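Local coordinates for 3-carboxy-cis,cis-muconate cycloisomerase (Acinetobacter calcoaceticus, PDB 1Q5N), which belongs to the fumarase/aspartase superfamily of largely helical enzymes that assemble as homotetramers, at residues Leu305-Ser308 / Ile309-Met313. Sequence-based numbering, arbitrary orientation.
Sequences LMSS and IYQSM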
ATOM      1  N   LEU A 305      -1.939   5.274   2.954  1.00 28.93           N
ATOM      2  CA  LEU A 305      -1.048   6.429   3.067  1.00 29.63           C
ATOM      3  C   LEU A 305       0.306   6.038   3.740  1.00 31.17           C
ATOM      4  O   LEU A 305       1.360   6.673   3.443  1.00 30.51           O
ATOM      5  CB  LEU A 305      -1.722   7.552   3.851  1.00 29.10           C
ATOM      6  CG  LEU A 305      -2.935   8.125   3.107  1.00 32.75           C
ATOM      7  CD1 LEU A 305      -3.724   8.983   4.076  1.00 32.12           C
ATOM      8  CD2 LEU A 305      -2.502   8.961   1.887  1.00 31.06           C
ATOM      9  N   MET A 306       0.280   5.007   4.603  1.00 28.71           N
ATOM     10  CA  MET A 306       1.493   4.550   5.266  1.00 29.34           C
ATOM     11  C   MET A 306       2.470   4.019   4.204  1.00 29.95           C
ATOM     12  O   MET A 306       3.689   4.245   4.323  1.00 28.62           O
ATOM     13  CB  MET A 306       1.222   3.403   6.261  1.00 29.84           C
ATOM     14  CG  MET A 306       0.686   3.793   7.635  1.00 34.18           C
ATOM     15  SD  MET A 306       1.759   4.979   8.499  1.00 40.86           S
ATOM     16  CE  MET A 306       0.677   6.177   8.508  1.00 33.85           C
ATOM     17  N   SER A 307       1.945   3.296   3.203  1.00 27.78           N
ATOM     18  CA  SER A 307       2.796   2.761   2.148  1.00 30.30           C
ATOM     19  C   SER A 307       3.555   3.945   1.515  1.00 29.82           C
ATOM     20  O   SER A 307       4.768   3.917   1.336  1.00 30.92           O
ATOM     21  CB  SER A 307       1.949   2.030   1.105  1.00 31.04           C
ATOM     22  OG  SER A 307       2.480   2.175  -0.200  1.00 40.09           O
ATOM     23  N   SER A 308       2.829   5.014   1.239  1.00 28.78           N
ATOM     24  CA  SER A 308       3.417   6.188   0.657  1.00 28.44           C
ATOM     25  C   SER A 308       4.530   6.913   1.491  1.00 29.68           C
ATOM     26  O   SER A 308       5.611   7.261   0.959  1.00 27.42           O
ATOM     27  CB  SER A 308       2.305   7.184   0.343  1.00 28.66           C
ATOM     28  OG  SER A 308       2.865   8.337  -0.209  1.00 27.88           O
ATOM     29  N   ILE A 309       4.255   7.119   2.780  1.00 28.50           N
ATOM     30  CA  ILE A 309       5.141   7.818   3.658  1.00 28.59           C
ATOM     31  C   ILE A 309       6.422   6.968   3.808  1.00 28.68           C
ATOM     32  O   ILE A 309       7.529   7.531   3.810  1.00 27.73           O
ATOM     33  CB  ILE A 309       4.346   8.175   4.974  1.00 32.27           C
ATOM     34  CG1 ILE A 309       4.628   9.619   5.372  1.00 36.39           C
ATOM     35  CG2 ILE A 309       4.670   7.291   6.065  1.00 32.32           C
ATOM     36  CD1 ILE A 309       6.046   9.881   5.421  1.00 39.90           C
ATOM     37  N   TYR A 310       6.292   5.633   3.886  1.00 26.51           N
ATOM     38  CA  TYR A 310       7.464   4.761   3.936  1.00 26.74           C
ATOM     39  C   TYR A 310       8.272   4.773   2.619  1.00 27.26           C
ATOM     40  O   TYR A 310       9.500   4.758   2.680  1.00 28.24           O
ATOM     41  CB  TYR A 310       7.068   3.331   4.281  1.00 26.52           C
ATOM     42  CG  TYR A 310       7.000   3.098   5.788  1.00 28.18           C
ATOM     43  CD1 TYR A 310       8.162   2.827   6.537  1.00 24.93           C
ATOM     44  CD2 TYR A 310       5.770   3.214   6.477  1.00 25.95           C
ATOM     45  CE1 TYR A 310       8.104   2.686   7.919  1.00 25.77           C
ATOM     46  CE2 TYR A 310       5.709   3.078   7.865  1.00 26.86           C
ATOM     47  CZ  TYR A 310       6.861   2.814   8.573  1.00 28.10           C
ATOM     48  OH  TYR A 310       6.755   2.671   9.921  1.00 27.84           O
ATOM     49  N   GLN A 311       7.621   4.776   1.443  1.00 27.91           N
ATOM     50  CA  GLN A 311       8.391   4.870   0.192  1.00 29.30           C
ATOM     51  C   GLN A 311       9.159   6.228   0.200  1.00 28.90           C
ATOM     52  O   GLN A 311      10.247   6.315  -0.323  1.00 29.55           O
ATOM     53  CB  GLN A 311       7.528   4.938  -1.069  1.00 30.49           C
ATOM     54  CG  GLN A 311       6.773   3.754  -1.543  1.00 35.16           C
ATOM     55  CD  GLN A 311       5.876   4.194  -2.740  1.00 38.38           C
ATOM     56  OE1 GLN A 311       6.418   4.616  -3.775  1.00 38.56           O
ATOM     57  NE2 GLN A 311       4.524   4.129  -2.583  1.00 34.35           N
ATOM     58  N   SER A 312       8.579   7.285   0.770  1.00 27.13           N
ATOM     59  CA  SER A 312       9.244   8.565   0.803  1.00 27.06           C
ATOM     60  C   SER A 312      10.596   8.629   1.531  1.00 28.13           C
ATOM     61  O   SER A 312      11.278   9.652   1.473  1.00 27.43           O
ATOM     62  CB  SER A 312       8.315   9.645   1.365  1.00 28.98           C
ATOM     63  OG  SER A 312       7.487  10.144   0.330  1.00 29.71           O
ATOM     64  N   MET A 313      10.976   7.558   2.222  1.00 28.01           N
ATOM     65  CA  MET A 313      12.289   7.518   2.893  1.00 29.61           C
ATOM     66  C   MET A 313      13.412   7.423   1.886  1.00 28.83           C
ATOM     67  O   MET A 313      14.536   7.832   2.183  1.00 29.22           O
ATOM     68  CB  MET A 313      12.387   6.299   3.826  1.00 29.16           C
ATOM     69  CG  MET A 313      11.350   6.434   4.924  1.00 35.07           C
ATOM     70  SD  MET A 313      11.876   5.889   6.461  1.00 43.76           S
ATOM     71  CE  MET A 313      13.344   6.878   6.725  1.00 31.60           C
TER
HETATM   72  O   HOH W   1       4.681  10.198   1.157  1.00 25.03           O
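Met-306 lies against two side chains of the next turn. Its SD sits 4.4 Å from Ile-309 CG2 and equally far from Tyr-310 CE2, so the sulfur lies in loose apolar contact with both. The tyrosine ring presents an edge to the backbone: Met-306 O lies in the ring plane, 3.2 Å from Tyr-310 CD2. That same oxygen accepts the nearly straight bond from Tyr-310 N (3.0 Å, N-H...O 168°), while the phenol OH reaches away to Ser-242 O of the second subunit.

On another side of the helix, Ser-308 and Ser-312 are joined through a water. Ser-308 OG is swung anti to its own nitrogen (chi1 179°), which carries it to within 2.9 Å of the water oxygen; the water in turn donates to Ser-312 OG at the same distance. Both hydroxyls have further partners, Asn-300 ND2 of the third subunit for Ser-308 and Ala-323 O for Ser-312. Gln-311 runs extended beyond CG, with CG 3.5 Å from Ser-307 O, and its NE2 ends 3.7 Å from Ser-307 OG. Gln-311 NE2 is hydrogen-bonded to Asn-300 O of the third subunit, and Ser-307 OG is hydrogen-bonded to Ser-307 OG of the fourth subunit.

Along the backbone that carries these side chains, four successive i to i+4 hydrogen bonds, from Leu-305 O to Ile-309 N through Ser-308 O to Ser-312 N, run through the C-terminal part of helix 290-311. Touching helices 235-261 and 323-351 as well as three other subunits, this part of the helix belongs to the central helical bundle characteristic of the fumarase/aspartase tetramer.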